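Local coordinates for protein pectate lyase (Pectobacterium carotovorum, PDB 4U49) that probably cleaves polygalacturonate and methyl-esterified pectins within the chain by calcium-dependent beta-elimination, at residues A[161-166]-A[186-191]; A[206-211]-A[239-244]; A[47-52]-A[90-95]. One frame throughout, in Å; residues are numbered along the deposited sequence.

Contact 1: residues A[161-166]-A[186-191]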
ATOM      1  N   ASN A 161     -17.986  -0.953   2.779  1.00 20.10           N
ATOM      2  CA  ASN A 161     -18.161   0.488   2.919  1.00 19.95           C
ATOM      3  C   ASN A 161     -17.565   0.964   4.244  1.00 19.76           C
ATOM      4  O   ASN A 161     -18.195   1.714   4.986  1.00 22.11           O
ATOM      5  CB  ASN A 161     -19.646   0.858   2.822  1.00 22.25           C
ATOM      6  CG  ASN A 161     -19.869   2.330   2.544  1.00 26.07           C
ATOM      7  OD1 ASN A 161     -19.237   2.913   1.664  1.00 23.60           O
ATOM      8  ND2 ASN A 161     -20.775   2.940   3.298  1.00 25.26           N
ATOM      9  N   ALA A 162     -16.348   0.511   4.539  1.00 18.48           N
ATOM     10  CA  ALA A 162     -15.764   0.705   5.865  1.00 15.52           C
ATOM     11  C   ALA A 162     -14.279   1.061   5.826  1.00 18.95           C
ATOM     12  O   ALA A 162     -13.617   0.907   4.802  1.00 15.39           O
ATOM     13  CB  ALA A 162     -15.976  -0.544   6.708  1.00 18.45           C
ATOM     14  N   THR A 163     -13.765   1.534   6.956  1.00 16.03           N
ATOM     15  CA  THR A 163     -12.371   1.941   7.059  1.00 16.67           C
ATOM     16  C   THR A 163     -11.674   1.194   8.188  1.00 17.58           C
ATOM     17  O   THR A 163     -12.240   1.009   9.265  1.00 18.05           O
ATOM     18  CB  THR A 163     -12.252   3.463   7.297  1.00 21.46           C
ATOM     19  OG1 THR A 163     -12.734   4.162   6.146  1.00 18.22           O
ATOM     20  CG2 THR A 163     -10.807   3.870   7.556  1.00 20.67           C
ATOM     21  N   ILE A 164     -10.446   0.754   7.937  1.00 15.97           N
ATOM     22  CA  ILE A 164      -9.647   0.146   8.987  1.00 16.98           C
ATOM     23  C   ILE A 164      -8.307   0.870   9.069  1.00 17.61           C
ATOM     24  O   ILE A 164      -7.742   1.271   8.051  1.00 15.70           O
ATOM     25  CB  ILE A 164      -9.448  -1.371   8.747  1.00 16.00           C
ATOM     26  CG1 ILE A 164      -8.840  -2.040   9.983  1.00 18.27           C
ATOM     27  CG2 ILE A 164      -8.609  -1.628   7.503  1.00 15.37           C
ATOM     28  CD1 ILE A 164      -9.022  -3.538  10.006  1.00 18.86           C
ATOM     29  N   LYS A 165      -7.816   1.074  10.287  1.00 16.78           N
ATOM     30  CA  LYS A 165      -6.552   1.775  10.459  1.00 15.31           C
ATOM     31  C   LYS A 165      -5.685   1.185  11.566  1.00 16.41           C
ATOM     32  O   LYS A 165      -6.185   0.525  12.477  1.00 16.86           O
ATOM     33  CB  LYS A 165      -6.798   3.264  10.730  1.00 17.23           C
ATOM     34  CG  LYS A 165      -7.629   3.559  11.961  1.00 22.72           C
ATOM     35  CD  LYS A 165      -7.865   5.058  12.109  1.00 26.48           C
ATOM     36  CE  LYS A 165      -8.550   5.625  10.876  1.00 28.54           C
ATOM     37  NZ  LYS A 165      -8.854   7.078  11.024  1.00 43.93           N
ATOM     38  N   ASN A 166      -4.379   1.416  11.448  1.00 16.85           N
ATOM     39  CA  ASN A 166      -3.403   1.034  12.465  1.00 17.25           C
ATOM     40  C   ASN A 166      -3.409  -0.465  12.760  1.00 17.93           C
ATOM     41  O   ASN A 166      -3.721  -0.892  13.870  1.00 17.85           O
ATOM     42  CB  ASN A 166      -3.660   1.832  13.743  1.00 16.28           C
ATOM     43  CG  ASN A 166      -3.749   3.322  13.481  1.00 19.30           C
ATOM     44  OD1 ASN A 166      -3.026   3.857  12.640  1.00 18.97           O
ATOM     45  ND2 ASN A 166      -4.638   4.002  14.196  1.00 17.90           N
ATOM     46  N   ARG A 186     -11.427   2.376   3.000  1.00 14.40           N
ATOM     47  CA  ARG A 186     -10.126   2.980   3.247  1.00 12.31           C
ATOM     48  C   ARG A 186      -9.275   2.049   4.100  1.00 14.08           C
ATOM     49  O   ARG A 186      -9.767   1.411   5.032  1.00 15.58           O
ATOM     50  CB  ARG A 186     -10.269   4.340   3.929  1.00 16.96           C
ATOM     51  CG  ARG A 186     -11.073   5.348   3.132  1.00 21.61           C
ATOM     52  CD  ARG A 186     -11.166   6.684   3.864  1.00 19.53           C
ATOM     53  NE  ARG A 186      -9.920   7.443   3.803  1.00 20.96           N
ATOM     54  CZ  ARG A 186      -9.576   8.222   2.783  1.00 19.29           C
ATOM     55  NH1 ARG A 186     -10.375   8.332   1.732  1.00 24.76           N
ATOM     56  NH2 ARG A 186      -8.428   8.878   2.807  1.00 22.64           N
ATOM     57  N   ILE A 187      -7.996   1.970   3.755  1.00 11.70           N
ATOM     58  CA  ILE A 187      -7.042   1.103   4.431  1.00 12.38           C
ATOM     59  C   ILE A 187      -5.864   1.966   4.864  1.00 13.24           C
ATOM     60  O   ILE A 187      -4.960   2.249   4.073  1.00 14.15           O
ATOM     61  CB  ILE A 187      -6.575  -0.047   3.510  1.00 14.40           C
ATOM     62  CG1 ILE A 187      -7.770  -0.914   3.101  1.00 15.78           C
ATOM     63  CG2 ILE A 187      -5.515  -0.896   4.190  1.00 15.93           C
ATOM     64  CD1 ILE A 187      -7.459  -1.913   2.000  1.00 18.05           C
ATOM     65  N   GLU A 188      -5.889   2.402   6.120  1.00 13.34           N
ATOM     66  CA  GLU A 188      -4.967   3.438   6.576  1.00 15.44           C
ATOM     67  C   GLU A 188      -3.936   2.918   7.568  1.00 13.59           C
ATOM     68  O   GLU A 188      -4.287   2.351   8.592  1.00 15.33           O
ATOM     69  CB  GLU A 188      -5.752   4.597   7.203  1.00 14.38           C
ATOM     70  CG  GLU A 188      -6.862   5.130   6.313  1.00 15.99           C
ATOM     71  CD  GLU A 188      -7.576   6.327   6.912  1.00 25.32           C
ATOM     72  OE1 GLU A 188      -7.033   6.935   7.856  1.00 29.41           O
ATOM     73  OE2 GLU A 188      -8.683   6.658   6.437  1.00 22.30           O
ATOM     74  N   ASN A 189      -2.661   3.116   7.251  1.00 13.68           N
ATOM     75  CA  ASN A 189      -1.570   2.688   8.122  1.00 14.87           C
ATOM     76  C   ASN A 189      -1.662   1.209   8.489  1.00 13.68           C
ATOM     77  O   ASN A 189      -1.796   0.845   9.658  1.00 14.56           O
ATOM     78  CB  ASN A 189      -1.535   3.534   9.396  1.00 13.76           C
ATOM     79  CG  ASN A 189      -0.285   3.288  10.218  1.00 15.83           C
ATOM     80  OD1 ASN A 189       0.753   2.893   9.687  1.00 15.11           O
ATOM     81  ND2 ASN A 189      -0.383   3.507  11.524  1.00 16.95           N
ATOM     82  N   VAL A 190      -1.613   0.362   7.472  1.00 13.32           N
ATOM     83  CA  VAL A 190      -1.527  -1.073   7.683  1.00 14.96           C
ATOM     84  C   VAL A 190      -0.136  -1.538   7.287  1.00 15.44           C
ATOM     85  O   VAL A 190       0.406  -1.094   6.278  1.00 13.25           O
ATOM     86  CB  VAL A 190      -2.601  -1.832   6.880  1.00 13.62           C
ATOM     87  CG1 VAL A 190      -2.392  -3.346   6.966  1.00 13.95           C
ATOM     88  CG2 VAL A 190      -3.979  -1.450   7.382  1.00 13.61           C
ATOM     89  N   ILE A 191       0.451  -2.406   8.103  1.00 14.69           N
ATOM     90  CA  ILE A 191       1.739  -2.999   7.781  1.00 15.71           C
ATOM     91  C   ILE A 191       1.584  -4.494   7.508  1.00 13.97           C
ATOM     92  O   ILE A 191       1.208  -5.264   8.393  1.00 16.01           O
ATOM     93  CB  ILE A 191       2.767  -2.777   8.910  1.00 14.90           C
ATOM     94  CG1 ILE A 191       3.104  -1.290   9.024  1.00 15.52           C
ATOM     95  CG2 ILE A 191       4.029  -3.586   8.648  1.00 13.57           C
ATOM     96  CD1 ILE A 191       4.083  -0.959  10.139  1.00 16.23           C
TER
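Lys165 and Glu188 lie side by side on one face of two neighbouring parallel strands, and their ends carry the charged part of the contact. CG of Lys165 stands between its backbone N and carbonyl carbon (chi1 59°), and a bend at chi3 brings CE to 3.6 Å from Glu188 OE1; the salt bridge from NZ to that oxygen is long, at 3.7 Å. Arg186 NE meets Glu188 OE2 on its anti side at 3.0 Å; OE2 lies in the guanidinium plane, but NE stands 33° out of the carboxylate's own plane. The carboxylate between two cations would probably have its negative charge stabilised. Thr163 lies alongside Arg186, OG1 3.3 Å from Arg186 CB and CG2 turned toward OE2. Such long or branched side chains suit a partly exposed face, where methylenes pack and charges pair.

In the parallel backbone pairing, Ile164 N donates to Arg186 O and Ile164 O accepts from Glu188 N at 2.9 Å. Arg186 N to Ala162 O and Asn166 N to Glu188 O extend it.

At the corner, Asn189 ND2 donates to Asn166 OD1 (2.9 Å), the amide planes 75° apart. Both residues have positive phi, which asparagine tolerates well, and this amide-to-amide bond from coil to coil is consistent with the asparagine ladder of pectate lyase beta-helices. Asn166 ND2 continues the side-chain bonds to Asp136 OD1; Ser40 OG bonds to Asn166 OD1 and Ser38 OG to Asn189 OD1.

Strand 134-136 flanks Thr163 and Lys165, strand 206-210 lies beyond Arg186 and Ile187, and strand 157-160 packs against the inward-facing Ile164 and Ile187.

Contact 2: residues A[206-211]-A[239-244]. Unlike the reference sequence in segment 239-244: Asn243 (reference Lys).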
ATOM      1  N   THR A 206     -14.682   2.249  -4.522  1.00 17.21           N
ATOM      2  CA  THR A 206     -13.360   2.825  -4.345  1.00 17.31           C
ATOM      3  C   THR A 206     -12.666   2.162  -3.161  1.00 17.23           C
ATOM      4  O   THR A 206     -13.270   1.971  -2.107  1.00 19.23           O
ATOM      5  CB  THR A 206     -13.425   4.356  -4.119  1.00 21.67           C
ATOM      6  OG1 THR A 206     -14.169   4.975  -5.177  1.00 22.77           O
ATOM      7  CG2 THR A 206     -12.025   4.950  -4.081  1.00 22.96           C
ATOM      8  N   MET A 207     -11.404   1.788  -3.350  1.00 13.96           N
ATOM      9  CA  MET A 207     -10.569   1.309  -2.256  1.00 16.42           C
ATOM     10  C   MET A 207      -9.336   2.195  -2.165  1.00 13.27           C
ATOM     11  O   MET A 207      -8.540   2.265  -3.105  1.00 14.27           O
ATOM     12  CB  MET A 207     -10.164  -0.151  -2.459  1.00 12.16           C
ATOM     13  CG  MET A 207      -9.355  -0.735  -1.309  1.00 13.88           C
ATOM     14  SD  MET A 207      -8.862  -2.446  -1.602  1.00 13.99           S
ATOM     15  CE  MET A 207      -7.545  -2.230  -2.800  1.00 14.74           C
ATOM     16  N   THR A 208      -9.185   2.877  -1.035  1.00 11.89           N
ATOM     17  CA  THR A 208      -8.105   3.839  -0.863  1.00 11.01           C
ATOM     18  C   THR A 208      -7.105   3.381   0.188  1.00 10.99           C
ATOM     19  O   THR A 208      -7.456   3.198   1.352  1.00 12.51           O
ATOM     20  CB  THR A 208      -8.649   5.225  -0.461  1.00 14.96           C
ATOM     21  OG1 THR A 208      -9.591   5.674  -1.442  1.00 16.31           O
ATOM     22  CG2 THR A 208      -7.514   6.228  -0.349  1.00 15.62           C
ATOM     23  N   ILE A 209      -5.858   3.196  -0.231  1.00 10.75           N
ATOM     24  CA  ILE A 209      -4.785   2.828   0.683  1.00 10.58           C
ATOM     25  C   ILE A 209      -4.003   4.071   1.097  1.00 13.34           C
ATOM     26  O   ILE A 209      -3.471   4.785   0.251  1.00 13.25           O
ATOM     27  CB  ILE A 209      -3.833   1.802   0.039  1.00 10.42           C
ATOM     28  CG1 ILE A 209      -4.590   0.507  -0.276  1.00 15.86           C
ATOM     29  CG2 ILE A 209      -2.643   1.529   0.949  1.00 12.80           C
ATOM     30  CD1 ILE A 209      -3.723  -0.585  -0.853  1.00 16.82           C
ATOM     31  N   VAL A 210      -3.942   4.332   2.399  1.00 13.57           N
ATOM     32  CA  VAL A 210      -3.304   5.549   2.894  1.00 13.55           C
ATOM     33  C   VAL A 210      -2.104   5.209   3.762  1.00 12.73           C
ATOM     34  O   VAL A 210      -2.255   4.709   4.876  1.00 13.13           O
ATOM     35  CB  VAL A 210      -4.287   6.415   3.701  1.00 14.59           C
ATOM     36  CG1 VAL A 210      -3.668   7.772   3.990  1.00 15.02           C
ATOM     37  CG2 VAL A 210      -5.597   6.578   2.938  1.00 14.28           C
ATOM     38  N   GLY A 211      -0.911   5.489   3.249  1.00 12.58           N
ATOM     39  CA  GLY A 211       0.306   5.067   3.912  1.00 11.55           C
ATOM     40  C   GLY A 211       0.362   3.552   3.977  1.00 12.31           C
ATOM     41  O   GLY A 211      -0.264   2.861   3.173  1.00 12.55           O
ATOM     42  N   ILE A 239      -7.126   3.514  -5.158  1.00 12.56           N
ATOM     43  CA  ILE A 239      -6.285   4.686  -4.956  1.00 11.96           C
ATOM     44  C   ILE A 239      -5.176   4.379  -3.956  1.00 12.25           C
ATOM     45  O   ILE A 239      -5.434   3.837  -2.880  1.00 14.57           O
ATOM     46  CB  ILE A 239      -7.108   5.893  -4.447  1.00 12.83           C
ATOM     47  CG1 ILE A 239      -8.233   6.233  -5.427  1.00 15.85           C
ATOM     48  CG2 ILE A 239      -6.207   7.104  -4.224  1.00 14.31           C
ATOM     49  CD1 ILE A 239      -9.108   7.394  -4.975  1.00 19.60           C
ATOM     50  N   VAL A 240      -3.945   4.717  -4.324  1.00 12.84           N
ATOM     51  CA  VAL A 240      -2.787   4.530  -3.459  1.00 12.30           C
ATOM     52  C   VAL A 240      -2.165   5.882  -3.126  1.00 14.62           C
ATOM     53  O   VAL A 240      -1.687   6.581  -4.018  1.00 15.17           O
ATOM     54  CB  VAL A 240      -1.723   3.628  -4.123  1.00 14.08           C
ATOM     55  CG1 VAL A 240      -0.484   3.530  -3.252  1.00 15.76           C
ATOM     56  CG2 VAL A 240      -2.295   2.241  -4.412  1.00 12.02           C
ATOM     57  N   GLN A 241      -2.175   6.251  -1.847  1.00 14.39           N
ATOM     58  CA  GLN A 241      -1.673   7.563  -1.437  1.00 14.28           C
ATOM     59  C   GLN A 241      -0.912   7.504  -0.111  1.00 15.46           C
ATOM     60  O   GLN A 241      -0.720   6.432   0.458  1.00 14.39           O
ATOM     61  CB  GLN A 241      -2.831   8.569  -1.339  1.00 18.58           C
ATOM     62  CG  GLN A 241      -3.835   8.286  -0.223  1.00 16.25           C
ATOM     63  CD  GLN A 241      -5.118   9.085  -0.366  1.00 18.15           C
ATOM     64  OE1 GLN A 241      -5.780   9.035  -1.400  1.00 18.21           O
ATOM     65  NE2 GLN A 241      -5.477   9.826   0.678  1.00 22.86           N
ATOM     66  N   GLY A 242      -0.465   8.661   0.370  1.00 16.07           N
ATOM     67  CA  GLY A 242       0.258   8.733   1.631  1.00 15.97           C
ATOM     68  C   GLY A 242       1.610   8.042   1.604  1.00 15.76           C
ATOM     69  O   GLY A 242       2.130   7.643   2.646  1.00 16.41           O
ATOM     70  N   ASN A 243       2.173   7.906   0.407  1.00 15.88           N
ATOM     71  CA  ASN A 243       3.469   7.265   0.203  1.00 15.59           C
ATOM     72  C   ASN A 243       3.504   5.829   0.727  1.00 15.23           C
ATOM     73  O   ASN A 243       4.461   5.424   1.391  1.00 15.50           O
ATOM     74  CB  ASN A 243       4.584   8.089   0.854  1.00 16.87           C
ATOM     75  CG  ASN A 243       5.948   7.772   0.279  1.00 20.85           C
ATOM     76  OD1 ASN A 243       6.056   7.231  -0.823  1.00 18.15           O
ATOM     77  ND2 ASN A 243       7.000   8.107   1.020  1.00 18.80           N
ATOM     78  N   PHE A 244       2.441   5.080   0.437  1.00 14.61           N
ATOM     79  CA  PHE A 244       2.401   3.633   0.635  1.00 14.92           C
ATOM     80  C   PHE A 244       3.692   3.021   0.106  1.00 14.70           C
ATOM     81  O   PHE A 244       4.115   3.330  -1.006  1.00 15.24           O
ATOM     82  CB  PHE A 244       1.168   3.049  -0.065  1.00 16.16           C
ATOM     83  CG  PHE A 244       1.158   1.548  -0.165  1.00 11.44           C
ATOM     84  CD1 PHE A 244       0.954   0.761   0.955  1.00 14.40           C
ATOM     85  CD2 PHE A 244       1.309   0.926  -1.395  1.00 13.48           C
ATOM     86  CE1 PHE A 244       0.928  -0.622   0.853  1.00 15.16           C
ATOM     87  CE2 PHE A 244       1.286  -0.453  -1.502  1.00 12.83           C
ATOM     88  CZ  PHE A 244       1.094  -1.227  -0.379  1.00 12.83           C
TER
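Phe244, just past the end of its strand, meets Ile209 within the neighbouring parallel one. In Ile209 the CG2 branch stands anti to the backbone N, and this methyl comes to 3.7 Å from CD1 of the Phe244 ring, obliquely. Phe244 also holds its CG anti to its own N (chi1 169°), a torsion that puts the ring edge against the backbone: Gly211 O lies near the ring plane, 3.3 Å from CD1. A large flat ring suits this buried place, meeting a methyl and, at its weakly positive rim, a carbonyl oxygen.

Beside Thr208 and Val210, Gln241 takes the less common torsion with CG between backbone N and carbonyl carbon (chi1 67°). From there the extended chain runs back over Thr208, its OE1 3.5 Å from Thr208 CG2, while NE2 and CG pass alongside Val210 CG2. Both strands belong to successive coils of the right-handed parallel beta-helix of the pectate lyases, in which like positions stack from turn to turn. Thr208 therefore runs alongside Ile239, its OG1 against Ile239 CB, and Ile239 CD1 reaches further to Thr206 CG2 at 3.9 Å. Beta-branching suits the extended backbone of all three.

The backbone ladder runs from Met207 O, which accepts from Ile239 N at 2.8 Å, to Gly211 N, which donates to Gln241 O at 3.0 Å. There both chains leave the strand geometry through glycines of positive phi. The lack of a side chain on Gly242 lets the backbones come close, Gly211 CA lying 3.4 Å from Gly242 O. Inside the coil, Leu229 touches both Ile209 and Val240, and the Phe244 side chain touches Trp192.

Contact 3: residues A[47-52]-A[90-95]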
ATOM      1  N   VAL A  47       0.085  21.055   7.359  1.00 19.65           N
ATOM      2  CA  VAL A  47       0.922  21.745   6.384  1.00 20.69           C
ATOM      3  C   VAL A  47       2.351  21.214   6.373  1.00 21.81           C
ATOM      4  O   VAL A  47       3.075  21.393   5.395  1.00 23.51           O
ATOM      5  CB  VAL A  47       0.949  23.269   6.641  1.00 26.65           C
ATOM      6  CG1 VAL A  47      -0.445  23.854   6.494  1.00 23.75           C
ATOM      7  CG2 VAL A  47       1.520  23.578   8.018  1.00 24.08           C
ATOM      8  N   ARG A  48       2.756  20.557   7.456  1.00 19.91           N
ATOM      9  CA  ARG A  48       4.101  20.002   7.552  1.00 20.60           C
ATOM     10  C   ARG A  48       4.149  18.846   8.549  1.00 17.75           C
ATOM     11  O   ARG A  48       3.334  18.776   9.467  1.00 17.18           O
ATOM     12  CB  ARG A  48       5.102  21.087   7.963  1.00 21.42           C
ATOM     13  CG  ARG A  48       6.552  20.731   7.684  1.00 24.24           C
ATOM     14  CD  ARG A  48       7.500  21.814   8.174  1.00 25.60           C
ATOM     15  NE  ARG A  48       7.845  21.660   9.585  1.00 24.85           N
ATOM     16  CZ  ARG A  48       7.585  22.566  10.522  1.00 34.86           C
ATOM     17  NH1 ARG A  48       6.974  23.699  10.199  1.00 31.91           N
ATOM     18  NH2 ARG A  48       7.942  22.341  11.780  1.00 31.81           N
ATOM     19  N   GLN A  49       5.101  17.940   8.356  1.00 15.95           N
ATOM     20  CA  GLN A  49       5.314  16.837   9.286  1.00 15.97           C
ATOM     21  C   GLN A  49       6.804  16.667   9.585  1.00 20.22           C
ATOM     22  O   GLN A  49       7.639  16.770   8.686  1.00 22.61           O
ATOM     23  CB  GLN A  49       4.732  15.544   8.724  1.00 14.27           C
ATOM     24  CG  GLN A  49       3.250  15.622   8.420  1.00 14.34           C
ATOM     25  CD  GLN A  49       2.715  14.345   7.815  1.00 14.28           C
ATOM     26  OE1 GLN A  49       2.070  13.547   8.494  1.00 14.94           O
ATOM     27  NE2 GLN A  49       2.978  14.143   6.528  1.00 13.09           N
ATOM     28  N   ASP A  50       7.135  16.409  10.847  1.00 15.24           N
ATOM     29  CA  ASP A  50       8.532  16.265  11.259  1.00 17.21           C
ATOM     30  C   ASP A  50       8.800  14.878  11.834  1.00 19.09           C
ATOM     31  O   ASP A  50       7.994  14.355  12.600  1.00 20.06           O
ATOM     32  CB  ASP A  50       8.908  17.326  12.298  1.00 15.45           C
ATOM     33  CG  ASP A  50       8.981  18.724  11.716  1.00 24.33           C
ATOM     34  OD1 ASP A  50       9.020  18.865  10.478  1.00 19.83           O
ATOM     35  OD2 ASP A  50       9.021  19.689  12.506  1.00 24.72           O
ATOM     36  N   VAL A  51       9.938  14.297  11.471  1.00 17.25           N
ATOM     37  CA  VAL A  51      10.319  12.974  11.956  1.00 15.54           C
ATOM     38  C   VAL A  51      11.450  13.056  12.980  1.00 17.41           C
ATOM     39  O   VAL A  51      12.491  13.664  12.718  1.00 15.06           O
ATOM     40  CB  VAL A  51      10.761  12.057  10.801  1.00 14.12           C
ATOM     41  CG1 VAL A  51      11.181  10.694  11.332  1.00 16.67           C
ATOM     42  CG2 VAL A  51       9.644  11.922   9.773  1.00 14.73           C
ATOM     43  N   TYR A  52      11.245  12.431  14.137  1.00 15.33           N
ATOM     44  CA  TYR A  52      12.241  12.434  15.206  1.00 17.36           C
ATOM     45  C   TYR A  52      12.722  11.028  15.539  1.00 15.88           C
ATOM     46  O   TYR A  52      11.962  10.064  15.471  1.00 14.11           O
ATOM     47  CB  TYR A  52      11.678  13.097  16.465  1.00 15.98           C
ATOM     48  CG  TYR A  52      11.509  14.592  16.340  1.00 20.60           C
ATOM     49  CD1 TYR A  52      12.461  15.463  16.851  1.00 21.02           C
ATOM     50  CD2 TYR A  52      10.397  15.132  15.705  1.00 19.93           C
ATOM     51  CE1 TYR A  52      12.314  16.832  16.735  1.00 23.29           C
ATOM     52  CE2 TYR A  52      10.241  16.501  15.586  1.00 19.99           C
ATOM     53  CZ  TYR A  52      11.201  17.344  16.103  1.00 22.74           C
ATOM     54  OH  TYR A  52      11.050  18.707  15.985  1.00 22.53           O
ATOM     55  N   VAL A  90       6.610  11.115  15.105  1.00 13.79           N
ATOM     56  CA  VAL A  90       6.295  12.065  14.042  1.00 15.19           C
ATOM     57  C   VAL A  90       5.447  13.206  14.610  1.00 19.32           C
ATOM     58  O   VAL A  90       4.525  12.986  15.400  1.00 19.24           O
ATOM     59  CB  VAL A  90       5.567  11.404  12.840  1.00 16.16           C
ATOM     60  CG1 VAL A  90       6.457  10.359  12.185  1.00 15.27           C
ATOM     61  CG2 VAL A  90       4.246  10.786  13.265  1.00 21.04           C
ATOM     62  N   ASP A  91       5.796  14.430  14.232  1.00 16.75           N
ATOM     63  CA  ASP A  91       5.036  15.609  14.626  1.00 21.74           C
ATOM     64  C   ASP A  91       4.310  16.147  13.406  1.00 23.94           C
ATOM     65  O   ASP A  91       4.908  16.275  12.342  1.00 24.23           O
ATOM     66  CB  ASP A  91       5.948  16.694  15.215  1.00 22.68           C
ATOM     67  CG  ASP A  91       6.399  16.386  16.633  1.00 28.31           C
ATOM     68  OD1 ASP A  91       6.207  15.241  17.094  1.00 29.16           O
ATOM     69  OD2 ASP A  91       6.957  17.295  17.285  1.00 28.67           O
ATOM     70  N   THR A  92       3.025  16.449  13.547  1.00 19.29           N
ATOM     71  CA  THR A  92       2.306  17.100  12.461  1.00 20.31           C
ATOM     72  C   THR A  92       2.050  18.556  12.813  1.00 26.30           C
ATOM     73  O   THR A  92       1.702  18.881  13.947  1.00 26.65           O
ATOM     74  CB  THR A  92       0.969  16.410  12.148  1.00 22.78           C
ATOM     75  OG1 THR A  92       0.083  16.554  13.264  1.00 26.77           O
ATOM     76  CG2 THR A  92       1.187  14.936  11.853  1.00 18.72           C
ATOM     77  N   VAL A  93       2.240  19.432  11.834  1.00 21.71           N
ATOM     78  CA  VAL A  93       1.987  20.853  12.025  1.00 23.55           C
ATOM     79  C   VAL A  93       0.774  21.262  11.198  1.00 24.55           C
ATOM     80  O   VAL A  93       0.729  21.026   9.990  1.00 22.24           O
ATOM     81  CB  VAL A  93       3.210  21.701  11.637  1.00 22.79           C
ATOM     82  CG1 VAL A  93       2.960  23.170  11.942  1.00 23.40           C
ATOM     83  CG2 VAL A  93       4.447  21.207  12.372  1.00 23.19           C
ATOM     84  N   SER A  94      -0.216  21.855  11.857  1.00 19.72           N
ATOM     85  CA  SER A  94      -1.455  22.240  11.194  1.00 21.43           C
ATOM     86  C   SER A  94      -1.475  23.732  10.890  1.00 22.17           C
ATOM     87  O   SER A  94      -0.600  24.476  11.331  1.00 20.99           O
ATOM     88  CB  SER A  94      -2.663  21.862  12.053  1.00 24.66           C
ATOM     89  OG  SER A  94      -2.799  20.454  12.153  1.00 25.40           O
ATOM     90  N   GLY A  95      -2.484  24.163  10.141  1.00 21.92           N
ATOM     91  CA  GLY A  95      -2.602  25.555   9.738  1.00 25.31           C
ATOM     92  C   GLY A  95      -2.828  26.519  10.885  1.00 24.24           C
ATOM     93  O   GLY A  95      -2.499  27.700  10.785  1.00 23.65           O
TER
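Arg48 lays one face of its guanidinium over Val93, whose CG2 sits 3.7 Å from NH2. The two strands run antiparallel in the N-terminal beta-sandwich, whose four-stranded sheet has the order of the C'CFG sheet of fibronectin type III domains, with which the fold is consistent. A classic beta bulge marks one end of the pairing: Val47 N and Arg48 N both donate to Val93 O, at 2.7 and 3.3 Å. Beyond it the ladder is regular, with Asp50 and Asp91 forming a hydrogen-bonded pair.

On the face of Arg48, the bend at chi3 (85°) turns the guanidinium side-on to Asp50. NE meets OD1 at 3.2 Å and NH2 meets OD2 at 3.0 Å, both on the syn side, so two bonds fix the rotation of both groups. Lys64 gives OD2 a second cationic partner, and the pairing probably eases the nearness of Asp91. Arginine suits this place, offering a flat surface to valine and paired donors to a carboxylate.

The other face is more buried. There Gln49 spans to Trp39 and the backbone of Asp72, and Val51 packs beside Val90. Back on the Arg48 face, the Tyr52 side chain crosses that of Asp91 at about a right angle, ring and carboxylate planes 42° apart, with CE2 3.8 Å from OD2.

In the fold
Contact 3 comes first along the chain, in the N-terminal beta-sandwich, and contacts 1 and 2 follow in series within the parallel beta-helix of the lyase. The centres of contacts 1 and 2 are 9 Å apart and they join directly: strands 184-192 and 206-210 are neighbours, with probable hydrogen bonds from Ile187 N to Thr208 O and from Val210 N to Ile187 O. Together they follow one side of the helix across four successive strands. Contact 3 is about 21 and 19 Å from them, centre to centre, and touches neither. The protein thus combines two all-beta architectures; residues that bind calcium in another structure of this protein, among them Asp194, Ile195 and Asn216, lie in the beta-helix, though none is bound here.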